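PDB 1R0K: 1-deoxy-D-xylulose 5-phosphate reductoisomerase, which catalyses the NADPH-dependent, divalent metal-requiring rearrangement and reduction of 1-deoxy-D-xylulose 5-phosphate to 2-C-methyl-D-erythritol 4-phosphate in isoprenoid biosynthesis. Local coordinates for residues D22-N27 / H272-P277; A35-R40 / V87-M92; N154-C159 / R169-T174; I231-F236 / L310-I315. All coordinates share one frame; numbering follows the deposited sequence.

Contact 1: D22-N27 / H272-P277; sequences DLIERN and HTLAWP
Leu274 reaches with one methyl, CD2, toward two neighbouring residues of helix 15-25, Leu23 and Ile24. CD2 lies 4.0 Å from CB of Leu23 and 4.3 Å from CG1 of Ile24: the methyl meets the base of Leu23 and the ethyl branch of Ile24. No polar bond crosses the two segments. With CG of Leu274 anti to the backbone N (chi1 -178°), the isobutyl group stretches out from helix 267-275 toward helix 15-25. The end of helix 15-25 is fastened by side chains of the residues that follow it. Asn27 ND2 donates to Leu23 O at 2.8 Å, in the carbonyl plane. Arg26 grips Asp22 side-on: NE is 2.7 Å from OD2, straight at the hydrogen (179°), with OD2 in the guanidinium plane but met from above its own carboxylate plane, and NH2 reaches OD1 at 3.2 Å. Asp22 OD2 has a second cationic partner in Arg267, a further link between the two helices. The hydrophobic patch continues onto strand 31-38, where Tyr31 touches both Ile24 and Leu274, and Met280 packs on Leu274; helix 267-275 thereby lies against the Rossmann-type nucleotide-binding domain.

Contact 2: A35-R40 / V87-M92; sequences ALTANR and VEAAMM. With ACT (acetate ion), chain F.
Ala35 CB points at helix 83-90 and meets CB of Ala89 at 3.8 Å, methyl against methyl. Two alanines facing each other let helix and strand come close, their CA atoms 5.9 Å apart. Ala35 CB also meets the sulfur of Met92, SD, at 3.9 Å. Met92 starts out extended, with CG anti to the carbonyl carbon (chi1 -70°), and bends only at its last torsion (chi3 78°), so the sulfur rather than the terminal methyl makes the approach. Thr37, two residues along the strand on the same face, offers CG2 to Ala89 CB at 4.2 Å. Its chi1 of 79° sets OG1 between the backbone N and the carbonyl carbon, where it is hydrogen-bonded to Gly11 N, while the methyl turns to the helix. This is a helix covering one face of the parallel sheet in a Rossmann-type domain, with strand 31-38 next to strand 5-10 and Val58 of strand 56-59 also touching Ala89. Beyond the strand, the exposed turn holds an acetate, probably from the crystallisation liquor: Asn39 N donates to its O at 2.9 Å, and Arg40 N to the same oxygen at 3.2 Å and more weakly to OXT. Thr13 OG1 and Asn41 N also bond to it. Arg40, Asn41 and Thr13 are predicted NADPH-binding residues, so the anion probably marks part of the cofactor site; Arg40 NH1 forms a salt bridge with Asp61.

Contact 3: N154-C159 / R169-T174; sequences NAIFQC and RRIIIT
This is apolar helix-on-sheet packing: Ile156 of helix 151-159 rests on Ile171 and Ile173 of strand 168-175, in the mixed sheet of the second domain. Ile156 and Ile171 cross at about a right angle. CD1 of Ile156 meets CG2 of Ile171 at 3.7 Å, and CG2, the other branch of Ile156, lies 4.0 Å from Ile171 CD1, so both branches of each isoleucine take part. The ethyl arm of Ile156, with CG1 anti to the carbonyl carbon (chi1 -65°), carries CD1 on to CG1 of Ile173 at 4.2 Å. Phe229 of helix 216-229 covers both Ile156 and Ile171. Cut back to an alanine, Ile156 would lack CG1, CG2 and CD1, which would probably open a gap over CG2 and CD1 of Ile171. Elsewhere on the helix, Gln158 NE2 donates to Asn154 OD1 at 2.6 Å, tilted 20° from the carbonyl plane, while Gln158 OE1 is held by Arg279 and by Ser256 of the second subunit. Near the strand's classic beta bulge, Arg169 and Arg170 both form salt bridges with Glu251. Helices 151-159 and 216-229 thus pack on a sheet beside the active site: Ile173 neighbours Glu152 and Lys218, predicted to bind metal and substrate respectively.

Contact 4: I231-F236 / L310-I315; sequences IPLEKF and LAMESI
Leu233 inserts its two methyls between Met312 and Ile315 of helix 307-317, and all contact across the pair is van der Waals. CD1 lies 3.9 Å from Met312 SD and from Ile315 CD1. CD2 lies 4.0 Å from Ile315 CG2 and 3.8 Å from the backbone O of Met312, so the leucine also touches the helix main chain. Two torsions explain the fit: Leu233 CG is anti to its own N (chi1 180°), which extends the side chain to the helix, and Met312 bends at chi2 (-74°), bringing its sulfur across toward the leucine methyls. A serine in place of Leu233 is likely to leave Met312 and Ile315 without their shared apolar partner and to open a gap beside the helix. The loop holding the 3-10 turn 233-235 joins helix 216-229 to strand 236-240, an outer strand of the mixed sheet within this chain. Helix 216-229 touches both segments: Ala225 meets Phe236, Leu222 meets Met312, and Ile223 and Phe226 meet Ile315. Among the polar bonds, Phe236 N donates to Leu233 O at 3.0 Å. In the helix Leu310 O accepts from both OG and N of Ser314, 2.9 Å each, from opposite faces of its carbonyl plane.

In the fold
All four contacts are apolar, and none carries a hydrogen bond between its segments; the polar chemistry lies around them. Their touching residues are buried except the partly exposed Met92 and Met312. Contact 1 joins the Rossmann-type domain to helix 267-275, while contact 2 lies within that domain, their centres about 19 Å apart. Contact 2 packs small methyls and ends at an exposed anion-holding turn; contacts 1, 3 and 4 rest on larger aliphatic side chains, with a methionine sulfur in contact 4 as in contact 2. Contacts 3 and 4 share the mixed sheet and helix 216-229, and meet where Ile171 N lies 2.8 Å from Lys235 O, a probable hydrogen bond. Contact 1 reaches contact 3 through His272.

Contact 1: D22-N27 / H272-P277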
loop_
_atom_site.group_PDB
_atom_site.type_symbol
_atom_site.label_atom_id
_atom_site.label_comp_id
_atom_site.label_asym_id
_atom_site.label_seq_id
_atom_site.Cartn_x
_atom_site.Cartn_y
_atom_site.Cartn_z
ATOM N N ASP B 22 25.217 6.070 -3.526
ATOM C CA ASP B 22 25.303 4.615 -3.566
ATOM C C ASP B 22 24.481 4.111 -4.754
ATOM O O ASP B 22 24.970 3.338 -5.577
ATOM C CB ASP B 22 24.753 4.014 -2.266
ATOM C CG ASP B 22 24.840 2.491 -2.238
ATOM O OD1 ASP B 22 25.886 1.953 -1.816
ATOM O OD2 ASP B 22 23.860 1.831 -2.647
ATOM N N LEU B 23 23.238 4.570 -4.857
ATOM C CA LEU B 23 22.367 4.134 -5.944
ATOM C C LEU B 23 22.812 4.657 -7.303
ATOM O O LEU B 23 22.719 3.949 -8.305
ATOM C CB LEU B 23 20.916 4.560 -5.671
ATOM C CG LEU B 23 20.295 3.991 -4.389
ATOM C CD1 LEU B 23 18.798 4.304 -4.359
ATOM C CD2 LEU B 23 20.513 2.486 -4.338
ATOM N N ILE B 24 23.292 5.897 -7.341
ATOM C CA ILE B 24 23.751 6.483 -8.598
ATOM C C ILE B 24 24.971 5.733 -9.142
ATOM O O ILE B 24 25.036 5.406 -10.326
ATOM C CB ILE B 24 24.130 7.977 -8.418
ATOM C CG1 ILE B 24 22.874 8.799 -8.121
ATOM C CG2 ILE B 24 24.826 8.499 -9.679
ATOM C CD1 ILE B 24 23.147 10.249 -7.780
ATOM N N GLU B 25 25.928 5.452 -8.270
ATOM C CA GLU B 25 27.142 4.767 -8.690
ATOM C C GLU B 25 26.964 3.311 -9.123
ATOM O O GLU B 25 27.834 2.754 -9.797
ATOM C CB GLU B 25 28.199 4.912 -7.601
ATOM C CG GLU B 25 28.736 6.339 -7.546
ATOM C CD GLU B 25 29.807 6.530 -6.503
ATOM O OE1 GLU B 25 29.469 6.899 -5.354
ATOM O OE2 GLU B 25 30.988 6.299 -6.837
ATOM N N ARG B 26 25.838 2.708 -8.754
ATOM C CA ARG B 26 25.526 1.336 -9.157
ATOM C C ARG B 26 24.848 1.418 -10.521
ATOM O O ARG B 26 24.487 0.402 -11.114
ATOM C CB ARG B 26 24.549 0.684 -8.173
ATOM C CG ARG B 26 25.077 0.517 -6.768
ATOM C CD ARG B 26 23.979 0.062 -5.814
ATOM N NE ARG B 26 24.493 -0.063 -4.456
ATOM C CZ ARG B 26 25.264 -1.060 -4.039
ATOM N NH1 ARG B 26 25.604 -2.031 -4.874
ATOM N NH2 ARG B 26 25.715 -1.071 -2.793
ATOM N N ASN B 27 24.678 2.640 -11.015
ATOM C CA ASN B 27 24.003 2.855 -12.286
ATOM C C ASN B 27 24.585 4.017 -13.082
ATOM O O ASN B 27 23.846 4.829 -13.640
ATOM C CB ASN B 27 22.519 3.110 -12.019
ATOM C CG ASN B 27 21.835 1.926 -11.366
ATOM O OD1 ASN B 27 21.509 0.945 -12.034
ATOM N ND2 ASN B 27 21.625 2.004 -10.052
ATOM N N HIS B 272 13.018 5.159 -4.825
ATOM C CA HIS B 272 11.708 5.437 -5.403
ATOM C C HIS B 272 11.706 6.791 -6.111
ATOM O O HIS B 272 11.170 6.914 -7.211
ATOM C CB HIS B 272 10.617 5.406 -4.313
ATOM C CG HIS B 272 9.320 6.037 -4.727
ATOM N ND1 HIS B 272 9.092 7.395 -4.642
ATOM C CD2 HIS B 272 8.187 5.499 -5.240
ATOM C CE1 HIS B 272 7.876 7.665 -5.085
ATOM N NE2 HIS B 272 7.306 6.533 -5.454
ATOM N N THR B 273 12.310 7.803 -5.496
ATOM C CA THR B 273 12.312 9.124 -6.116
ATOM C C THR B 273 13.260 9.183 -7.304
ATOM O O THR B 273 13.024 9.916 -8.261
ATOM C CB THR B 273 12.697 10.240 -5.106
ATOM O OG1 THR B 273 14.075 10.113 -4.743
ATOM C CG2 THR B 273 11.838 10.144 -3.847
ATOM N N LEU B 274 14.330 8.396 -7.242
ATOM C CA LEU B 274 15.317 8.369 -8.315
ATOM C C LEU B 274 14.779 7.679 -9.572
ATOM O O LEU B 274 14.969 8.165 -10.687
ATOM C CB LEU B 274 16.602 7.679 -7.823
ATOM C CG LEU B 274 17.756 7.609 -8.830
ATOM C CD1 LEU B 274 18.106 9.015 -9.309
ATOM C CD2 LEU B 274 18.968 6.937 -8.195
ATOM N N ALA B 275 14.081 6.562 -9.399
ATOM C CA ALA B 275 13.541 5.826 -10.539
ATOM C C ALA B 275 12.193 6.340 -11.057
ATOM O O ALA B 275 11.865 6.140 -12.229
ATOM C CB ALA B 275 13.420 4.343 -10.185
ATOM N N TRP B 276 11.417 6.991 -10.191
ATOM C CA TRP B 276 10.093 7.500 -10.569
ATOM C C TRP B 276 10.096 8.068 -11.989
ATOM O O TRP B 276 10.998 8.820 -12.354
ATOM C CB TRP B 276 9.638 8.590 -9.592
ATOM C CG TRP B 276 8.169 8.844 -9.671
ATOM C CD1 TRP B 276 7.181 8.160 -9.014
ATOM C CD2 TRP B 276 7.508 9.780 -10.526
ATOM N NE1 TRP B 276 5.947 8.612 -9.414
ATOM C CE2 TRP B 276 6.117 9.605 -10.341
ATOM C CE3 TRP B 276 7.955 10.749 -11.435
ATOM C CZ2 TRP B 276 5.169 10.364 -11.034
ATOM C CZ3 TRP B 276 7.011 11.504 -12.126
ATOM C CH2 TRP B 276 5.633 11.306 -11.920
ATOM N N PRO B 277 9.066 7.747 -12.797
ATOM C CA PRO B 277 7.899 6.908 -12.501
ATOM C C PRO B 277 8.136 5.398 -12.562
ATOM O O PRO B 277 7.196 4.613 -12.424
ATOM C CB PRO B 277 6.883 7.373 -13.539
ATOM C CG PRO B 277 7.754 7.615 -14.732
ATOM C CD PRO B 277 8.930 8.365 -14.130
#

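Contact 2: A35-R40 / V87-M92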
loop_
_atom_site.group_PDB
_atom_site.type_symbol
_atom_site.label_atom_id
_atom_site.label_comp_id
_atom_site.label_asym_id
_atom_site.label_seq_id
_atom_site.Cartn_x
_atom_site.Cartn_y
_atom_site.Cartn_z
ATOM N N ALA B 35 26.298 18.247 -10.858
ATOM C CA ALA B 35 26.935 18.875 -9.712
ATOM C C ALA B 35 26.719 18.124 -8.412
ATOM O O ALA B 35 25.701 17.460 -8.217
ATOM C CB ALA B 35 26.442 20.304 -9.561
ATOM N N LEU B 36 27.707 18.221 -7.532
ATOM C CA LEU B 36 27.634 17.624 -6.209
ATOM C C LEU B 36 28.041 18.754 -5.282
ATOM O O LEU B 36 28.939 19.526 -5.609
ATOM C CB LEU B 36 28.622 16.465 -6.058
ATOM C CG LEU B 36 28.431 15.211 -6.911
ATOM C CD1 LEU B 36 29.447 14.167 -6.459
ATOM C CD2 LEU B 36 27.006 14.667 -6.765
ATOM N N THR B 37 27.380 18.876 -4.139
ATOM C CA THR B 37 27.742 19.933 -3.210
ATOM C C THR B 37 27.853 19.362 -1.811
ATOM O O THR B 37 27.274 18.322 -1.508
ATOM C CB THR B 37 26.695 21.059 -3.173
ATOM O OG1 THR B 37 25.583 20.655 -2.362
ATOM C CG2 THR B 37 26.214 21.383 -4.578
ATOM N N ALA B 38 28.613 20.048 -0.968
ATOM C CA ALA B 38 28.785 19.638 0.416
ATOM C C ALA B 38 28.869 20.914 1.241
ATOM O O ALA B 38 28.870 22.013 0.689
ATOM C CB ALA B 38 30.055 18.809 0.574
ATOM N N ASN B 39 28.926 20.770 2.559
ATOM C CA ASN B 39 29.007 21.927 3.438
ATOM C C ASN B 39 30.451 22.182 3.864
ATOM O O ASN B 39 31.019 23.227 3.552
ATOM C CB ASN B 39 28.126 21.710 4.670
ATOM C CG ASN B 39 28.063 22.934 5.563
ATOM O OD1 ASN B 39 27.740 24.030 5.107
ATOM N ND2 ASN B 39 28.365 22.750 6.844
ATOM N N ARG B 40 31.044 21.220 4.567
ATOM C CA ARG B 40 32.421 21.362 5.027
ATOM C C ARG B 40 33.318 20.157 4.745
ATOM O O ARG B 40 34.532 20.249 4.908
ATOM C CB ARG B 40 32.445 21.668 6.532
ATOM C CG ARG B 40 31.923 23.054 6.905
ATOM C CD ARG B 40 31.964 23.267 8.413
ATOM N NE ARG B 40 33.315 23.132 8.963
ATOM C CZ ARG B 40 34.291 24.019 8.789
ATOM N NH1 ARG B 40 34.079 25.117 8.078
ATOM N NH2 ARG B 40 35.483 23.807 9.332
ATOM N N VAL B 87 23.510 27.811 -5.413
ATOM C CA VAL B 87 22.355 28.128 -6.232
ATOM C C VAL B 87 22.684 27.885 -7.698
ATOM O O VAL B 87 21.889 27.300 -8.430
ATOM C CB VAL B 87 21.916 29.592 -6.033
ATOM C CG1 VAL B 87 20.808 29.948 -7.019
ATOM C CG2 VAL B 87 21.430 29.789 -4.603
ATOM N N GLU B 88 23.863 28.320 -8.127
ATOM C CA GLU B 88 24.266 28.130 -9.514
ATOM C C GLU B 88 24.336 26.649 -9.860
ATOM O O GLU B 88 23.887 26.234 -10.927
ATOM C CB GLU B 88 25.612 28.806 -9.777
ATOM C CG GLU B 88 25.546 30.325 -9.692
ATOM C CD GLU B 88 26.905 30.982 -9.831
ATOM O OE1 GLU B 88 27.596 30.720 -10.841
ATOM O OE2 GLU B 88 27.283 31.760 -8.929
ATOM N N ALA B 89 24.894 25.846 -8.958
ATOM C CA ALA B 89 24.978 24.410 -9.200
ATOM C C ALA B 89 23.574 23.843 -9.409
ATOM O O ALA B 89 23.349 23.018 -10.295
ATOM C CB ALA B 89 25.648 23.714 -8.023
ATOM N N ALA B 90 22.631 24.304 -8.591
ATOM C CA ALA B 90 21.248 23.847 -8.663
ATOM C C ALA B 90 20.568 24.270 -9.960
ATOM O O ALA B 90 19.521 23.733 -10.328
ATOM C CB ALA B 90 20.461 24.385 -7.463
ATOM N N MET B 91 21.166 25.233 -10.650
ATOM C CA MET B 91 20.610 25.736 -11.898
ATOM C C MET B 91 21.349 25.205 -13.121
ATOM O O MET B 91 21.085 25.640 -14.237
ATOM C CB MET B 91 20.655 27.268 -11.900
ATOM C CG MET B 91 19.766 27.915 -10.851
ATOM S SD MET B 91 19.981 29.708 -10.782
ATOM C CE MET B 91 19.053 30.217 -12.222
ATOM N N MET B 92 22.268 24.263 -12.918
ATOM C CA MET B 92 23.025 23.717 -14.037
ATOM C C MET B 92 22.196 22.866 -15.002
ATOM O O MET B 92 22.683 22.474 -16.062
ATOM C CB MET B 92 24.241 22.941 -13.523
ATOM C CG MET B 92 25.314 23.853 -12.931
ATOM S SD MET B 92 26.801 22.986 -12.410
ATOM C CE MET B 92 27.609 22.716 -14.017
HETATM C C ACT F . 29.075 18.340 5.355
HETATM O O ACT F . 29.597 18.429 4.161
HETATM O OXT ACT F . 29.384 19.057 6.362
HETATM C CH3 ACT F . 28.011 17.337 5.665
#

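Contact 3: N154-C159 / R169-T174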
loop_
_atom_site.group_PDB
_atom_site.type_symbol
_atom_site.label_atom_id
_atom_site.label_comp_id
_atom_site.label_asym_id
_atom_site.label_seq_id
_atom_site.Cartn_x
_atom_site.Cartn_y
_atom_site.Cartn_z
ATOM N N ASN B 154 7.388 9.803 1.780
ATOM C CA ASN B 154 7.555 8.951 0.608
ATOM C C ASN B 154 6.552 7.803 0.676
ATOM O O ASN B 154 5.993 7.393 -0.344
ATOM C CB ASN B 154 8.990 8.414 0.535
ATOM C CG ASN B 154 9.255 7.657 -0.746
ATOM O OD1 ASN B 154 9.086 6.439 -0.810
ATOM N ND2 ASN B 154 9.648 8.384 -1.791
ATOM N N ALA B 155 6.316 7.304 1.886
ATOM C CA ALA B 155 5.362 6.220 2.098
ATOM C C ALA B 155 3.970 6.709 1.709
ATOM O O ALA B 155 3.208 5.998 1.050
ATOM C CB ALA B 155 5.375 5.792 3.564
ATOM N N ILE B 156 3.635 7.924 2.132
ATOM C CA ILE B 156 2.332 8.492 1.799
ATOM C C ILE B 156 2.235 8.650 0.288
ATOM O O ILE B 156 1.242 8.264 -0.330
ATOM C CB ILE B 156 2.129 9.854 2.470
ATOM C CG1 ILE B 156 2.097 9.670 3.994
ATOM C CG2 ILE B 156 0.825 10.490 1.973
ATOM C CD1 ILE B 156 2.124 10.966 4.783
ATOM N N PHE B 157 3.284 9.203 -0.306
ATOM C CA PHE B 157 3.316 9.403 -1.742
ATOM C C PHE B 157 3.063 8.102 -2.529
ATOM O O PHE B 157 2.323 8.101 -3.522
ATOM C CB PHE B 157 4.658 10.014 -2.138
ATOM C CG PHE B 157 4.723 10.428 -3.567
ATOM C CD1 PHE B 157 4.958 9.489 -4.564
ATOM C CD2 PHE B 157 4.522 11.755 -3.924
ATOM C CE1 PHE B 157 4.992 9.870 -5.895
ATOM C CE2 PHE B 157 4.553 12.143 -5.253
ATOM C CZ PHE B 157 4.788 11.199 -6.239
ATOM N N GLN B 158 3.666 6.999 -2.088
ATOM C CA GLN B 158 3.498 5.712 -2.769
ATOM C C GLN B 158 2.095 5.119 -2.614
ATOM O O GLN B 158 1.720 4.216 -3.348
ATOM C CB GLN B 158 4.532 4.695 -2.267
ATOM C CG GLN B 158 5.974 5.025 -2.666
ATOM C CD GLN B 158 6.943 3.886 -2.395
ATOM O OE1 GLN B 158 6.645 2.724 -2.675
ATOM N NE2 GLN B 158 8.121 4.218 -1.865
ATOM N N CYS B 159 1.329 5.634 -1.658
ATOM C CA CYS B 159 -0.025 5.151 -1.400
ATOM C C CYS B 159 -1.094 6.201 -1.716
ATOM O O CYS B 159 -2.280 5.955 -1.507
ATOM C CB CYS B 159 -0.170 4.766 0.076
ATOM S SG CYS B 159 1.004 3.532 0.674
ATOM N N ARG B 169 -9.754 9.606 2.284
ATOM C CA ARG B 169 -10.617 9.787 3.445
ATOM C C ARG B 169 -9.726 10.284 4.578
ATOM O O ARG B 169 -10.096 11.188 5.325
ATOM C CB ARG B 169 -11.278 8.475 3.861
ATOM C CG ARG B 169 -12.000 8.566 5.205
ATOM C CD ARG B 169 -12.880 7.359 5.425
ATOM N NE ARG B 169 -14.003 7.359 4.493
ATOM C CZ ARG B 169 -14.494 6.268 3.918
ATOM N NH1 ARG B 169 -13.955 5.084 4.177
ATOM N NH2 ARG B 169 -15.532 6.361 3.097
ATOM N N ARG B 170 -8.547 9.684 4.706
ATOM C CA ARG B 170 -7.606 10.096 5.740
ATOM C C ARG B 170 -6.184 9.653 5.422
ATOM O O ARG B 170 -5.968 8.668 4.719
ATOM C CB ARG B 170 -8.011 9.533 7.111
ATOM C CG ARG B 170 -8.027 8.017 7.196
ATOM C CD ARG B 170 -8.063 7.495 8.649
ATOM N NE ARG B 170 -8.358 6.067 8.658
ATOM C CZ ARG B 170 -8.220 5.250 9.700
ATOM N NH1 ARG B 170 -7.776 5.694 10.869
ATOM N NH2 ARG B 170 -8.542 3.974 9.565
ATOM N N ILE B 171 -5.218 10.420 5.917
ATOM C CA ILE B 171 -3.806 10.100 5.756
ATOM C C ILE B 171 -3.313 9.854 7.178
ATOM O O ILE B 171 -3.479 10.699 8.063
ATOM C CB ILE B 171 -3.002 11.262 5.125
ATOM C CG1 ILE B 171 -3.334 11.374 3.634
ATOM C CG2 ILE B 171 -1.505 11.042 5.338
ATOM C CD1 ILE B 171 -2.533 12.434 2.895
ATOM N N ILE B 172 -2.725 8.686 7.393
ATOM C CA ILE B 172 -2.229 8.316 8.706
ATOM C C ILE B 172 -0.714 8.406 8.735
ATOM O O ILE B 172 -0.027 7.650 8.053
ATOM C CB ILE B 172 -2.633 6.879 9.062
ATOM C CG1 ILE B 172 -4.143 6.706 8.897
ATOM C CG2 ILE B 172 -2.203 6.553 10.489
ATOM C CD1 ILE B 172 -4.596 5.267 9.025
ATOM N N ILE B 173 -0.198 9.353 9.505
ATOM C CA ILE B 173 1.236 9.499 9.635
ATOM C C ILE B 173 1.619 8.654 10.842
ATOM O O ILE B 173 1.215 8.943 11.966
ATOM C CB ILE B 173 1.642 10.959 9.893
ATOM C CG1 ILE B 173 1.110 11.855 8.775
ATOM C CG2 ILE B 173 3.159 11.067 9.982
ATOM C CD1 ILE B 173 1.400 13.327 8.993
ATOM N N THR B 174 2.370 7.588 10.605
ATOM C CA THR B 174 2.794 6.736 11.705
ATOM C C THR B 174 3.927 7.422 12.453
ATOM O O THR B 174 4.678 8.206 11.871
ATOM C CB THR B 174 3.243 5.358 11.203
ATOM O OG1 THR B 174 4.157 5.515 10.110
ATOM C CG2 THR B 174 2.029 4.551 10.750
#

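Contact 4: I231-F236 / L310-I315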
loop_
_atom_site.group_PDB
_atom_site.type_symbol
_atom_site.label_atom_id
_atom_site.label_comp_id
_atom_site.label_asym_id
_atom_site.label_seq_id
_atom_site.Cartn_x
_atom_site.Cartn_y
_atom_site.Cartn_z
ATOM N N ILE B 231 -4.527 18.168 1.129
ATOM C CA ILE B 231 -5.858 17.729 1.530
ATOM C C ILE B 231 -6.166 18.426 2.852
ATOM O O ILE B 231 -5.255 18.867 3.551
ATOM C CB ILE B 231 -5.960 16.188 1.723
ATOM C CG1 ILE B 231 -5.090 15.732 2.890
ATOM C CG2 ILE B 231 -5.573 15.467 0.433
ATOM C CD1 ILE B 231 -5.305 14.275 3.258
ATOM N N PRO B 232 -7.455 18.553 3.203
ATOM C CA PRO B 232 -7.870 19.208 4.450
ATOM C C PRO B 232 -7.136 18.669 5.678
ATOM O O PRO B 232 -6.988 17.459 5.841
ATOM C CB PRO B 232 -9.368 18.921 4.503
ATOM C CG PRO B 232 -9.748 18.920 3.059
ATOM C CD PRO B 232 -8.630 18.111 2.431
ATOM N N LEU B 233 -6.692 19.576 6.541
ATOM C CA LEU B 233 -5.969 19.204 7.752
ATOM C C LEU B 233 -6.703 18.165 8.598
ATOM O O LEU B 233 -6.082 17.265 9.160
ATOM C CB LEU B 233 -5.695 20.447 8.601
ATOM C CG LEU B 233 -4.940 20.205 9.913
ATOM C CD1 LEU B 233 -3.534 19.692 9.606
ATOM C CD2 LEU B 233 -4.867 21.498 10.715
ATOM N N GLU B 234 -8.024 18.287 8.690
ATOM C CA GLU B 234 -8.806 17.343 9.483
ATOM C C GLU B 234 -8.710 15.902 8.985
ATOM O O GLU B 234 -9.098 14.971 9.692
ATOM C CB GLU B 234 -10.279 17.774 9.544
ATOM C CG GLU B 234 -10.740 18.659 8.400
ATOM C CD GLU B 234 -10.052 20.015 8.411
ATOM O OE1 GLU B 234 -9.938 20.617 9.500
ATOM O OE2 GLU B 234 -9.630 20.482 7.335
ATOM N N LYS B 235 -8.188 15.712 7.778
ATOM C CA LYS B 235 -8.059 14.367 7.225
ATOM C C LYS B 235 -6.755 13.697 7.639
ATOM O O LYS B 235 -6.473 12.573 7.229
ATOM C CB LYS B 235 -8.156 14.397 5.699
ATOM C CG LYS B 235 -9.539 14.782 5.184
ATOM C CD LYS B 235 -9.704 14.380 3.724
ATOM C CE LYS B 235 -11.133 14.597 3.242
ATOM N NZ LYS B 235 -11.319 14.120 1.843
ATOM N N PHE B 236 -5.961 14.391 8.448
ATOM C CA PHE B 236 -4.702 13.838 8.927
ATOM C C PHE B 236 -4.843 13.231 10.307
ATOM O O PHE B 236 -5.566 13.747 11.163
ATOM C CB PHE B 236 -3.609 14.904 8.977
ATOM C CG PHE B 236 -3.061 15.267 7.634
ATOM C CD1 PHE B 236 -3.689 16.227 6.848
ATOM C CD2 PHE B 236 -1.924 14.635 7.145
ATOM C CE1 PHE B 236 -3.191 16.554 5.592
ATOM C CE2 PHE B 236 -1.417 14.953 5.886
ATOM C CZ PHE B 236 -2.050 15.913 5.109
ATOM N N LEU B 310 0.717 22.297 18.837
ATOM C CA LEU B 310 1.301 23.523 18.310
ATOM C C LEU B 310 1.397 23.443 16.789
ATOM O O LEU B 310 1.065 24.399 16.084
ATOM C CB LEU B 310 2.691 23.757 18.915
ATOM C CG LEU B 310 2.714 24.063 20.418
ATOM C CD1 LEU B 310 4.139 24.363 20.862
ATOM C CD2 LEU B 310 1.799 25.254 20.713
ATOM N N ALA B 311 1.846 22.299 16.285
ATOM C CA ALA B 311 1.969 22.107 14.844
ATOM C C ALA B 311 0.595 22.252 14.197
ATOM O O ALA B 311 0.446 22.944 13.188
ATOM C CB ALA B 311 2.551 20.726 14.543
ATOM N N MET B 312 -0.403 21.598 14.789
ATOM C CA MET B 312 -1.777 21.651 14.289
ATOM C C MET B 312 -2.300 23.084 14.224
ATOM O O MET B 312 -2.845 23.508 13.204
ATOM C CB MET B 312 -2.714 20.832 15.192
ATOM C CG MET B 312 -2.651 19.336 14.984
ATOM S SD MET B 312 -3.467 18.824 13.453
ATOM C CE MET B 312 -3.328 17.017 13.586
ATOM N N GLU B 313 -2.143 23.821 15.319
ATOM C CA GLU B 313 -2.618 25.202 15.378
ATOM C C GLU B 313 -1.869 26.084 14.385
ATOM O O GLU B 313 -2.458 26.953 13.742
ATOM C CB GLU B 313 -2.470 25.749 16.802
ATOM C CG GLU B 313 -3.192 24.907 17.842
ATOM C CD GLU B 313 -3.087 25.474 19.245
ATOM O OE1 GLU B 313 -1.991 25.941 19.621
ATOM O OE2 GLU B 313 -4.100 25.442 19.978
ATOM N N SER B 314 -0.569 25.852 14.248
ATOM C CA SER B 314 0.225 26.634 13.313
ATOM C C SER B 314 -0.288 26.433 11.883
ATOM O O SER B 314 -0.426 27.398 11.128
ATOM C CB SER B 314 1.702 26.241 13.412
ATOM O OG SER B 314 2.239 26.601 14.677
ATOM N N ILE B 315 -0.578 25.186 11.511
ATOM C CA ILE B 315 -1.081 24.896 10.168
ATOM C C ILE B 315 -2.443 25.554 9.964
ATOM O O ILE B 315 -2.682 26.199 8.941
ATOM C CB ILE B 315 -1.245 23.376 9.926
ATOM C CG1 ILE B 315 0.114 22.688 9.985
ATOM C CG2 ILE B 315 -1.903 23.129 8.572
ATOM C CD1 ILE B 315 0.034 21.183 9.842
#